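Local coordinates for Roadblock/LAMTOR2 domain-containing protein (Streptomyces avermitilis, PDB 3LEQ), which is of unknown function but belongs to the Roadblock/LC7 family, whose members are commonly linked to the regulation of small GTPases and motor proteins, at residues Ser3-Leu8 / Leu30-Ser35; Val16-His21 / Gly103-Gln108; Ala22-Glu27 / Ala90-Leu95. One frame throughout, in Å; residues are numbered along the deposited sequence. Where two conformers were deposited one is given.

Contacts 2 and 3 both use strand 19-26 of one antiparallel sheet, and contact 1 uses its neighbour there, strand 31-34. Contact 3 pairs strand 19-26 with strand 90-96 in the middle of the sheet; contact 1 sets the start of helix 4-15 against strand 31-34, its centre about 9 Å from that of contact 3. The two are joined by a probable hydrogen bond from Val32 N to Val24 O (2.8 Å). Contact 2, centred about 14 Å from contact 3 and 17 Å from contact 1, packs the other end of strand 19-26 and the turn before it on helix 102-115. Asp20 N, 2.8 Å from Leu95 O, continues the strand pairing from contact 3 into contact 2.

Contact 1 of 3, residues Ser3-Leu8 / Leu30-Ser35; sequences SQLDQL and LVVSKS
Asp6 and Ser33 bring the backbones together, with CA atoms 5.5 Å apart, where helical residues 4-8 pass strand 31-34 at an axis distance of 7.1 Å and an angle of 51° between their N-to-C directions. Ser33 points its side chain at the helix and donates from OG to Asp6 OD1 over 2.6 Å, meeting that oxygen on the anti side and 26° out of the carboxylate plane. The same OD1 takes a second, weak bond from Lys34 N at 3.5 Å. Asp6 holds its CG beside its own backbone N (chi1 -66°), which folds the carboxylate back toward the start of the helix and leaves OD2 to accept from Ser3 N, 3.1 Å away and above the carboxylate plane. In return Ser3 OG caps the helix by accepting from Asp6 N at 3.2 Å. With an alanine in place of Asp6 the carboxylate is gone, and Ser33 OG and Ser3 N, without this acceptor, would probably hold helix and strand together less firmly. Leu5 covers the apolar side of Ser33, its CD1 lying 3.6 Å from Ser33 CB, and Leu5 CB rests against Ser33 OG. A water bridges Ser3 OG and Val32 O at the outer margin. The ammonium group of Lys34 finds its partner outside the contact, in Phe38 O. Val32 and Ser33 both face Val24 of the next strand in a classic beta bulge, and here the capping box of Ser3 and Asp6 docks the first helix of the Roadblock/LC7 fold on that bulged strand, outermost within this chain.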
ATOM      1  N   SER A   3       0.928  10.370 -12.471  1.00 13.89           N
ATOM      2  CA  SER A   3       1.971  11.093 -11.758  1.00 13.39           C
ATOM      3  C   SER A   3       3.161  10.180 -11.528  1.00 13.09           C
ATOM      4  O   SER A   3       3.061   8.964 -11.709  1.00 12.37           O
ATOM      5  CB  SER A   3       1.428  11.596 -10.424  1.00 13.50           C
ATOM      6  OG  SER A   3       1.113  10.486  -9.585  1.00 12.95           O
ATOM      7  N   GLN A   4       4.286  10.761 -11.125  1.00 12.79           N
ATOM      8  CA  GLN A   4       5.480   9.971 -10.814  1.00 12.80           C
ATOM      9  C   GLN A   4       5.211   8.952  -9.709  1.00 12.64           C
ATOM     10  O   GLN A   4       5.705   7.825  -9.765  1.00 13.31           O
ATOM     11  CB  GLN A   4       6.651  10.882 -10.416  1.00 13.10           C
ATOM     12  N   LEU A   5       4.430   9.352  -8.702  1.00 12.20           N
ATOM     13  CA  LEU A   5       4.076   8.454  -7.602  1.00 11.92           C
ATOM     14  C   LEU A   5       3.234   7.285  -8.103  1.00 11.54           C
ATOM     15  O   LEU A   5       3.470   6.145  -7.707  1.00 11.76           O
ATOM     16  CB  LEU A   5       3.315   9.209  -6.502  1.00 11.77           C
ATOM     17  CG  LEU A   5       3.703   9.041  -5.027  1.00 12.07           C
ATOM     18  CD1 LEU A   5       2.532   9.442  -4.098  1.00  9.91           C
ATOM     19  CD2 LEU A   5       4.221   7.675  -4.690  1.00  9.26           C
ATOM     20  N   ASP A   6       2.275   7.559  -8.986  1.00 11.26           N
ATOM     21  CA  ASP A   6       1.440   6.495  -9.581  1.00 11.69           C
ATOM     22  C   ASP A   6       2.314   5.461 -10.270  1.00 11.23           C
ATOM     23  O   ASP A   6       2.069   4.261 -10.162  1.00 11.33           O
ATOM     24  CB  ASP A   6       0.451   7.054 -10.609  1.00 11.71           C
ATOM     25  CG  ASP A   6      -0.601   7.960 -10.000  1.00 14.26           C
ATOM     26  OD1 ASP A   6      -0.928   7.826  -8.788  1.00 15.29           O
ATOM     27  OD2 ASP A   6      -1.122   8.809 -10.760  1.00 16.43           O
ATOM     28  N   GLN A   7       3.319   5.939 -11.007  1.00 11.85           N
ATOM     29  CA  GLN A   7       4.249   5.064 -11.744  1.00 11.54           C
ATOM     30  C   GLN A   7       5.132   4.244 -10.806  1.00 11.37           C
ATOM     31  O   GLN A   7       5.352   3.051 -11.042  1.00 10.97           O
ATOM     32  CB  GLN A   7       5.097   5.867 -12.730  1.00 11.73           C
ATOM     33  CG  GLN A   7       4.285   6.447 -13.883  1.00 13.68           C
ATOM     34  CD  GLN A   7       5.141   7.099 -14.963  1.00 17.66           C
ATOM     35  OE1 GLN A   7       6.358   7.268 -14.812  1.00 19.64           O
ATOM     36  NE2 GLN A   7       4.503   7.465 -16.065  1.00 19.34           N
ATOM     37  N   LEU A   8       5.623   4.882  -9.745  1.00 11.18           N
ATOM     38  CA  LEU A   8       6.333   4.170  -8.679  1.00 11.94           C
ATOM     39  C   LEU A   8       5.514   3.040  -8.047  1.00 11.59           C
ATOM     40  O   LEU A   8       6.028   1.922  -7.866  1.00 11.22           O
ATOM     41  CB  LEU A   8       6.833   5.135  -7.593  1.00 11.62           C
ATOM     42  CG  LEU A   8       8.138   5.884  -7.861  1.00 13.57           C
ATOM     43  CD1 LEU A   8       8.482   6.734  -6.659  1.00 13.98           C
ATOM     44  CD2 LEU A   8       9.301   4.920  -8.196  1.00 16.05           C
ATOM     45  N   LEU A  30      -7.650  10.375   2.275  1.00 11.22           N
ATOM     46  CA  LEU A  30      -7.761  10.576   0.827  1.00 11.20           C
ATOM     47  C   LEU A  30      -6.775   9.710   0.070  1.00 11.56           C
ATOM     48  O   LEU A  30      -5.624   9.608   0.456  1.00 10.59           O
ATOM     49  CB  LEU A  30      -7.482  12.039   0.479  1.00 11.61           C
ATOM     50  CG  LEU A  30      -8.645  12.985   0.259  1.00 14.54           C
ATOM     51  CD1 LEU A  30      -8.168  14.425   0.331  1.00 16.19           C
ATOM     52  CD2 LEU A  30      -9.288  12.697  -1.088  1.00 16.94           C
ATOM     53  N   VAL A  31      -7.212   9.106  -1.024  1.00 11.10           N
ATOM     54  CA  VAL A  31      -6.258   8.410  -1.903  1.00 10.97           C
ATOM     55  C   VAL A  31      -5.468   9.466  -2.675  1.00 10.67           C
ATOM     56  O   VAL A  31      -6.049  10.211  -3.470  1.00 11.23           O
ATOM     57  CB  VAL A  31      -6.990   7.470  -2.893  1.00 11.00           C
ATOM     58  CG1 VAL A  31      -5.976   6.720  -3.764  1.00 11.25           C
ATOM     59  CG2 VAL A  31      -7.866   6.500  -2.132  1.00 11.16           C
ATOM     60  N   VAL A  32      -4.163   9.560  -2.410  1.00 10.20           N
ATOM     61  CA  VAL A  32      -3.271  10.520  -3.077  1.00 10.22           C
ATOM     62  C   VAL A  32      -2.717   9.891  -4.359  1.00 10.22           C
ATOM     63  O   VAL A  32      -2.403  10.582  -5.323  1.00 10.09           O
ATOM     64  CB  VAL A  32      -2.095  10.930  -2.139  1.00  9.52           C
ATOM     65  CG1 VAL A  32      -1.053  11.808  -2.866  1.00 11.10           C
ATOM     66  CG2 VAL A  32      -2.630  11.645  -0.894  1.00 11.35           C
ATOM     67  N   SER A  33      -2.602   8.570  -4.362  1.00 10.31           N
ATOM     68  CA  SER A  33      -1.984   7.855  -5.469  1.00 10.38           C
ATOM     69  C   SER A  33      -2.357   6.398  -5.354  1.00 10.34           C
ATOM     70  O   SER A  33      -2.568   5.898  -4.238  1.00 10.48           O
ATOM     71  CB  SER A  33      -0.467   7.993  -5.360  1.00 10.70           C
ATOM     72  OG  SER A  33       0.185   7.429  -6.474  1.00 11.37           O
ATOM     73  N   LYS A  34      -2.450   5.714  -6.493  1.00 10.70           N
ATOM     74  CA  LYS A  34      -2.704   4.263  -6.502  1.00 11.40           C
ATOM     75  C   LYS A  34      -2.024   3.583  -7.685  1.00 11.03           C
ATOM     76  O   LYS A  34      -1.754   4.233  -8.701  1.00 11.65           O
ATOM     77  CB  LYS A  34      -4.213   3.962  -6.506  1.00 11.34           C
ATOM     78  CG  LYS A  34      -4.924   4.414  -7.779  1.00 12.32           C
ATOM     79  CD  LYS A  34      -6.424   4.285  -7.687  1.00 13.00           C
ATOM     80  CE  LYS A  34      -7.099   4.954  -8.889  1.00 15.49           C
ATOM     81  NZ  LYS A  34      -6.978   4.120 -10.128  1.00 16.25           N
ATOM     82  N   SER A  35      -1.739   2.286  -7.559  1.00 11.11           N
ATOM     83  CA  SER A  35      -1.277   1.506  -8.711  1.00 11.07           C
ATOM     84  C   SER A  35      -2.363   1.502  -9.804  1.00 10.74           C
ATOM     85  O   SER A  35      -3.546   1.361  -9.501  1.00 10.74           O
ATOM     86  CB  SER A  35      -0.863   0.086  -8.309  1.00 11.10           C
ATOM     87  OG  SER A  35      -1.753  -0.480  -7.362  1.00 11.40           O
TER
HETATM   88  O   HOH W   1      -0.092  11.277  -7.536  1.00 15.34           O

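Contact 2 of 3, residues Val16-His21 / Gly103-Gln108; sequences VAEVDH and GVVAYQ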
ATOM      1  N   VAL A  16       7.032  -6.826  -8.178  1.00 10.76           N
ATOM      2  CA  VAL A  16       6.954  -7.694  -7.000  1.00 10.85           C
ATOM      3  C   VAL A  16       5.772  -8.683  -7.051  1.00 10.66           C
ATOM      4  O   VAL A  16       4.621  -8.314  -6.807  1.00  9.89           O
ATOM      5  CB  VAL A  16       6.973  -6.883  -5.684  1.00 10.83           C
ATOM      6  CG1 VAL A  16       7.079  -7.817  -4.466  1.00 11.44           C
ATOM      7  CG2 VAL A  16       8.122  -5.891  -5.693  1.00 11.17           C
ATOM      8  N   ALA A  17       6.078  -9.938  -7.378  1.00 10.20           N
ATOM      9  CA  ALA A  17       5.070 -11.004  -7.468  1.00 10.87           C
ATOM     10  C   ALA A  17       4.157 -11.043  -6.230  1.00 11.11           C
ATOM     11  O   ALA A  17       2.952 -11.313  -6.339  1.00 10.88           O
ATOM     12  CB  ALA A  17       5.743 -12.365  -7.689  1.00 10.09           C
ATOM     13  N   GLU A  18       4.738 -10.738  -5.065  1.00 11.21           N
ATOM     14  CA  GLU A  18       4.032 -10.798  -3.791  1.00 11.64           C
ATOM     15  C   GLU A  18       3.009  -9.680  -3.612  1.00 11.25           C
ATOM     16  O   GLU A  18       2.102  -9.808  -2.802  1.00 10.80           O
ATOM     17  CB  GLU A  18       5.020 -10.743  -2.617  1.00 11.86           C
ATOM     18  CG  GLU A  18       5.779 -12.029  -2.347  1.00 12.43           C
ATOM     19  CD  GLU A  18       7.052 -12.160  -3.164  1.00 13.85           C
ATOM     20  OE1 GLU A  18       7.827 -13.084  -2.875  1.00 14.03           O
ATOM     21  OE2 GLU A  18       7.279 -11.355  -4.094  1.00 15.47           O
ATOM     22  N   VAL A  19       3.160  -8.585  -4.350  1.00 11.38           N
ATOM     23  CA  VAL A  19       2.333  -7.394  -4.123  1.00 11.55           C
ATOM     24  C   VAL A  19       1.247  -7.348  -5.195  1.00 11.51           C
ATOM     25  O   VAL A  19       1.546  -7.412  -6.372  1.00 11.59           O
ATOM     26  CB  VAL A  19       3.175  -6.103  -4.158  1.00 11.22           C
ATOM     27  CG1 VAL A  19       2.283  -4.875  -4.094  1.00 11.59           C
ATOM     28  CG2 VAL A  19       4.169  -6.079  -3.012  1.00 12.78           C
ATOM     29  N   ASP A  20      -0.012  -7.292  -4.769  1.00 11.74           N
ATOM     30  CA  ASP A  20      -1.143  -7.210  -5.688  1.00 11.68           C
ATOM     31  C   ASP A  20      -1.612  -5.758  -5.993  1.00 11.28           C
ATOM     32  O   ASP A  20      -1.900  -5.420  -7.153  1.00 11.33           O
ATOM     33  CB  ASP A  20      -2.300  -8.052  -5.160  1.00 13.03           C
ATOM     34  CG  ASP A  20      -2.100  -9.558  -5.378  1.00 14.58           C
ATOM     35  OD1 ASP A  20      -1.198  -9.986  -6.151  1.00 17.58           O
ATOM     36  OD2 ASP A  20      -2.873 -10.325  -4.771  1.00 16.96           O
ATOM     37  N   HIS A  21      -1.699  -4.914  -4.962  1.00  9.41           N
ATOM     38  CA  HIS A  21      -2.142  -3.526  -5.119  1.00  9.11           C
ATOM     39  C   HIS A  21      -1.416  -2.655  -4.115  1.00  8.49           C
ATOM     40  O   HIS A  21      -0.956  -3.154  -3.087  1.00  7.98           O
ATOM     41  CB  HIS A  21      -3.661  -3.362  -4.895  1.00  8.94           C
ATOM     42  CG  HIS A  21      -4.503  -4.341  -5.653  1.00  9.87           C
ATOM     43  ND1 HIS A  21      -4.618  -4.317  -7.027  1.00 10.99           N
ATOM     44  CD2 HIS A  21      -5.279  -5.365  -5.228  1.00 10.54           C
ATOM     45  CE1 HIS A  21      -5.410  -5.303  -7.417  1.00 12.00           C
ATOM     46  NE2 HIS A  21      -5.825  -5.955  -6.345  1.00 11.05           N
ATOM     47  N   GLY A 103       8.898 -10.257   4.949  1.00  8.09           N
ATOM     48  CA  GLY A 103      10.218  -9.632   4.918  1.00  7.65           C
ATOM     49  C   GLY A 103      10.566  -9.050   3.565  1.00  7.42           C
ATOM     50  O   GLY A 103      11.092  -7.937   3.477  1.00  7.38           O
ATOM     51  N   VAL A 104      10.264  -9.789   2.505  1.00  7.38           N
ATOM     52  CA  VAL A 104      10.509  -9.299   1.155  1.00  7.45           C
ATOM     53  C   VAL A 104       9.633  -8.072   0.880  1.00  7.43           C
ATOM     54  O   VAL A 104      10.116  -7.030   0.441  1.00  6.74           O
ATOM     55  CB  VAL A 104      10.307 -10.407   0.101  1.00  7.45           C
ATOM     56  CG1 VAL A 104      10.285  -9.825  -1.302  1.00  8.16           C
ATOM     57  CG2 VAL A 104      11.403 -11.464   0.228  1.00  6.73           C
ATOM     58  N   VAL A 105       8.340  -8.199   1.155  1.00  8.51           N
ATOM     59  CA  VAL A 105       7.422  -7.100   0.906  1.00  8.01           C
ATOM     60  C   VAL A 105       7.819  -5.874   1.734  1.00  8.36           C
ATOM     61  O   VAL A 105       7.870  -4.769   1.198  1.00  9.31           O
ATOM     62  CB  VAL A 105       5.971  -7.497   1.195  1.00  8.13           C
ATOM     63  CG1 VAL A 105       5.067  -6.296   1.001  1.00  8.87           C
ATOM     64  CG2 VAL A 105       5.532  -8.620   0.250  1.00  7.59           C
ATOM     65  N   ALA A 106       8.106  -6.049   3.022  1.00  9.21           N
ATOM     66  CA  ALA A 106       8.488  -4.897   3.842  1.00  9.85           C
ATOM     67  C   ALA A 106       9.748  -4.207   3.314  1.00 10.10           C
ATOM     68  O   ALA A 106       9.819  -2.986   3.321  1.00 10.67           O
ATOM     69  CB  ALA A 106       8.638  -5.275   5.298  1.00 10.15           C
ATOM     70  N   TYR A 107      10.730  -4.984   2.864  1.00 10.70           N
ATOM     71  CA  TYR A 107      11.940  -4.427   2.261  1.00 10.42           C
ATOM     72  C   TYR A 107      11.595  -3.628   1.006  1.00 10.03           C
ATOM     73  O   TYR A 107      12.029  -2.496   0.835  1.00 10.49           O
ATOM     74  CB  TYR A 107      12.946  -5.560   1.917  1.00  9.95           C
ATOM     75  CG  TYR A 107      14.076  -5.077   1.032  1.00  9.83           C
ATOM     76  CD1 TYR A 107      15.177  -4.414   1.574  1.00 10.51           C
ATOM     77  CD2 TYR A 107      14.018  -5.241  -0.360  1.00 11.19           C
ATOM     78  CE1 TYR A 107      16.210  -3.952   0.750  1.00 11.07           C
ATOM     79  CE2 TYR A 107      15.038  -4.769  -1.191  1.00  9.00           C
ATOM     80  CZ  TYR A 107      16.127  -4.134  -0.629  1.00 11.36           C
ATOM     81  OH  TYR A 107      17.129  -3.678  -1.463  1.00  9.90           O
ATOM     82  N   GLN A 108      10.791  -4.205   0.130  1.00  9.51           N
ATOM     83  CA  GLN A 108      10.366  -3.493  -1.093  1.00 10.35           C
ATOM     84  C   GLN A 108       9.626  -2.174  -0.803  1.00 10.53           C
ATOM     85  O   GLN A 108       9.868  -1.145  -1.476  1.00 10.90           O
ATOM     86  CB  GLN A 108       9.499  -4.398  -1.989  1.00  9.97           C
ATOM     87  CG  GLN A 108      10.276  -5.540  -2.636  1.00 12.80           C
ATOM     88  CD  GLN A 108      11.215  -5.074  -3.730  1.00 15.66           C
ATOM     89  OE1 GLN A 108      11.132  -3.942  -4.213  1.00 18.21           O
ATOM     90  NE2 GLN A 108      12.107  -5.961  -4.145  1.00 15.37           N
TER
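Glu18 and Val19, at the type I turn that carries the chain from helix 4-15 into strand 19-26, pack on Val105 of helix 102-115. Backbones come nearest at Glu18 and Val105, with CA atoms 6.9 Å apart, and no hydrogen bond crosses between the segments; side chains alone make the join. Val105 spreads its two methyls over neighbouring residues: CG2 meets Glu18 CB at 3.6 Å, while CG1 reaches Val19 CG2 at 4.1 Å. Past its CB, Glu18 bends at chi2 (87°), and the carboxylate passes beside the helix, with OE1 4.4 Å from Val104 CG1. In the Roadblock/LC7 fold the first and last helices lie on the same face of the sheet, and here the turn from Val16 to Val19, closed by Val19 N bonding Val16 O at 2.9 Å, lies against the last helix. Val19 also touches Val13 of helix 4-15 and Val94 of strand 90-96, the strand on which Val105 rests through Thr96. Val16, the first residue to leave the helical backbone, runs past Gln108 in the opposite direction. Its CG2 sits over one face of the glutamine amide, almost directly above CD at 3.8 Å, and equally close to the aliphatic CG. Gln108 is itself bent at chi2 (-72°), which brings the amide face beneath the valine methyl. The amide oxygen OE1 accepts a hydrogen bond from Arg15 NH1, which helps to fix the rotation of the group under the methyl, and farther along the strand Asp20 and His21 face Leu95 together in a classic beta bulge.

Contact 3 of 3, residues Ala22-Glu27 / Ala90-Leu95; sequences AVVLSE and AHLVVL
Val93 lies between Val23 and Leu25 on one face of the strand pair. Val23 and Val93 stand side by side and point the same way, with Val23 CG2 3.7 Å from Val93 CB; with Val23 CG1 anti to the carbonyl carbon (chi1 -62°), CG2 falls between the backbone N and the carbonyl carbon, turned toward Val93. Val93 CG2 in turn meets Leu25 CD1 at 3.7 Å, the two side chains crossing at a slant. Helix 40-55 closes over this face, with Leu46 on Val93 and Ala47 and Ala50 on Leu25. The other face carries Ala22, Val24 and Ser26 across from Val94, Leu92 and Ala90. Val24 divides its branches there: CG2 touches Leu92 CD1 at 3.9 Å, and CG1 touches Ala90 CB at 3.8 Å. Leu9 from helix 4-15 and Met109 from helix 102-115 cover this side, so the strands are sandwiched between helices, as in the Roadblock/LC7 fold, whose antiparallel sheet here runs in the order 2-1-5-4-3 with these two strands adjacent within it. The N-to-C directions of the two short strand segments lie 158° apart, and Val23 with Val93 and Leu25 with His91 form the hydrogen-bonded pairs. Val93 N bonds Val23 O at 2.8 Å and Val23 N returns to Val93 O at 2.9 Å; Leu25 and His91 repeat the reciprocal exchange. Between and beyond these pairs, CA-H groups of Ala22, Val24, Leu92 and Ala90 approach the same carbonyl oxygens. At the polar end, where strand 19-26 finishes at Ser26, a water donates to Ser26 O at 3.0 Å and lies 2.7 Å from His91 ND1, linking the imidazole to the opposite backbone, and the His91 side chain also touches Leu83 and Met54.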
ATOM      1  N   ALA A  22      -1.340  -1.360  -4.417  1.00  8.36           N
ATOM      2  CA  ALA A  22      -0.737  -0.368  -3.539  1.00  8.89           C
ATOM      3  C   ALA A  22      -1.421   0.988  -3.654  1.00  9.04           C
ATOM      4  O   ALA A  22      -1.829   1.401  -4.747  1.00  9.91           O
ATOM      5  CB  ALA A  22       0.768  -0.237  -3.848  1.00  8.48           C
ATOM      6  N   VAL A  23      -1.551   1.674  -2.525  1.00 10.08           N
ATOM      7  CA  VAL A  23      -2.050   3.052  -2.508  1.00 11.06           C
ATOM      8  C   VAL A  23      -1.227   3.884  -1.547  1.00 10.91           C
ATOM      9  O   VAL A  23      -0.581   3.343  -0.628  1.00 11.08           O
ATOM     10  CB  VAL A  23      -3.546   3.145  -2.058  1.00 10.31           C
ATOM     11  CG1 VAL A  23      -4.450   2.405  -3.008  1.00 13.46           C
ATOM     12  CG2 VAL A  23      -3.754   2.610  -0.632  1.00 12.11           C
ATOM     13  N   VAL A  24      -1.269   5.196  -1.746  1.00 10.71           N
ATOM     14  CA  VAL A  24      -0.750   6.135  -0.757  1.00 10.08           C
ATOM     15  C   VAL A  24      -1.925   7.024  -0.294  1.00  9.82           C
ATOM     16  O   VAL A  24      -2.642   7.609  -1.116  1.00 10.68           O
ATOM     17  CB  VAL A  24       0.390   6.987  -1.308  1.00 10.24           C
ATOM     18  CG1 VAL A  24       0.767   8.079  -0.304  1.00  8.97           C
ATOM     19  CG2 VAL A  24       1.606   6.106  -1.646  1.00  9.58           C
ATOM     20  N   LEU A  25      -2.141   7.064   1.014  1.00  9.91           N
ATOM     21  CA  LEU A  25      -3.261   7.799   1.600  1.00 10.12           C
ATOM     22  C   LEU A  25      -2.726   8.993   2.378  1.00 10.24           C
ATOM     23  O   LEU A  25      -1.703   8.882   3.045  1.00 10.03           O
ATOM     24  CB  LEU A  25      -4.056   6.876   2.537  1.00 10.25           C
ATOM     25  CG  LEU A  25      -4.452   5.497   1.970  1.00 10.46           C
ATOM     26  CD1 LEU A  25      -5.099   4.653   3.067  1.00 10.25           C
ATOM     27  CD2 LEU A  25      -5.405   5.628   0.747  1.00  9.00           C
ATOM     28  N   SER A  26      -3.439  10.120   2.323  1.00 10.03           N
ATOM     29  CA  SER A  26      -3.083  11.301   3.095  1.00 10.73           C
ATOM     30  C   SER A  26      -3.518  11.071   4.535  1.00 11.10           C
ATOM     31  O   SER A  26      -4.239  10.115   4.820  1.00 11.15           O
ATOM     32  CB  SER A  26      -3.809  12.529   2.543  1.00 10.51           C
ATOM     33  OG  SER A  26      -5.205  12.408   2.788  1.00 11.85           O
ATOM     34  N   GLU A  27      -3.093  11.959   5.431  1.00 11.97           N
ATOM     35  CA  GLU A  27      -3.523  11.937   6.828  1.00 12.49           C
ATOM     36  C   GLU A  27      -5.051  11.878   6.983  1.00 12.57           C
ATOM     37  O   GLU A  27      -5.548  11.203   7.879  1.00 12.86           O
ATOM     38  CB  GLU A  27      -2.944  13.134   7.596  1.00 12.75           C
ATOM     39  N   ALA A  90       1.346  11.065   5.142  1.00  8.44           N
ATOM     40  CA  ALA A  90       0.824   9.981   4.304  1.00  8.67           C
ATOM     41  C   ALA A  90       1.247   8.592   4.752  1.00  8.64           C
ATOM     42  O   ALA A  90       2.251   8.421   5.442  1.00  9.10           O
ATOM     43  CB  ALA A  90       1.246  10.184   2.822  1.00  8.95           C
ATOM     44  N   HIS A  91       0.513   7.594   4.292  1.00  8.12           N
ATOM     45  CA  HIS A  91       0.847   6.206   4.533  1.00  9.41           C
ATOM     46  C   HIS A  91       0.787   5.403   3.234  1.00 10.08           C
ATOM     47  O   HIS A  91      -0.107   5.614   2.405  1.00  9.75           O
ATOM     48  CB  HIS A  91      -0.124   5.584   5.542  1.00 10.02           C
ATOM     49  CG  HIS A  91       0.135   5.996   6.953  1.00 12.26           C
ATOM     50  ND1 HIS A  91      -0.361   7.162   7.492  1.00 13.49           N
ATOM     51  CD2 HIS A  91       0.846   5.396   7.940  1.00 12.66           C
ATOM     52  CE1 HIS A  91       0.024   7.258   8.751  1.00 14.51           C
ATOM     53  NE2 HIS A  91       0.755   6.197   9.046  1.00 14.03           N
ATOM     54  N   LEU A  92       1.751   4.498   3.061  1.00  8.93           N
ATOM     55  CA  LEU A  92       1.733   3.559   1.960  1.00  9.89           C
ATOM     56  C   LEU A  92       0.994   2.318   2.426  1.00 10.14           C
ATOM     57  O   LEU A  92       1.282   1.782   3.537  1.00 10.88           O
ATOM     58  CB  LEU A  92       3.185   3.176   1.574  1.00  9.55           C
ATOM     59  CG  LEU A  92       3.350   2.055   0.528  1.00 10.46           C
ATOM     60  CD1 LEU A  92       2.790   2.485  -0.843  1.00  9.41           C
ATOM     61  CD2 LEU A  92       4.852   1.661   0.411  1.00 10.46           C
ATOM     62  N   VAL A  93       0.055   1.833   1.612  1.00 10.66           N
ATOM     63  CA  VAL A  93      -0.720   0.672   2.012  1.00 10.48           C
ATOM     64  C   VAL A  93      -0.662  -0.333   0.883  1.00 10.61           C
ATOM     65  O   VAL A  93      -0.909   0.004  -0.255  1.00 11.65           O
ATOM     66  CB  VAL A  93      -2.202   1.013   2.314  1.00 10.10           C
ATOM     67  CG1 VAL A  93      -2.925  -0.200   2.841  1.00  8.87           C
ATOM     68  CG2 VAL A  93      -2.329   2.220   3.305  1.00 11.65           C
ATOM     69  N   VAL A  94      -0.358  -1.577   1.207  1.00 10.29           N
ATOM     70  CA  VAL A  94      -0.205  -2.618   0.198  0.50 10.11           C
ATOM     71  C   VAL A  94      -1.088  -3.810   0.535  1.00  9.95           C
ATOM     72  O   VAL A  94      -1.246  -4.136   1.731  1.00 10.58           O
ATOM     73  CB  VAL A  94       1.289  -3.054   0.107  0.50 10.08           C
ATOM     74  CG1 VAL A  94       1.440  -4.475  -0.424  0.50  8.36           C
ATOM     75  CG2 VAL A  94       2.085  -2.062  -0.756  0.50 10.22           C
ATOM     76  N   LEU A  95      -1.628  -4.454  -0.498  1.00  9.70           N
ATOM     77  CA  LEU A  95      -2.269  -5.770  -0.375  1.00 10.14           C
ATOM     78  C   LEU A  95      -1.365  -6.804  -1.052  1.00  9.84           C
ATOM     79  O   LEU A  95      -0.972  -6.638  -2.215  1.00  9.75           O
ATOM     80  CB  LEU A  95      -3.671  -5.794  -0.994  1.00  9.81           C
ATOM     81  CG  LEU A  95      -4.787  -5.048  -0.248  1.00 11.36           C
ATOM     82  CD1 LEU A  95      -6.048  -4.995  -1.089  1.00  8.99           C
ATOM     83  CD2 LEU A  95      -5.083  -5.663   1.146  1.00 11.83           C
TER
HETATM   84  O   HOH W   2      -2.585   8.103   6.354  1.00 24.29           O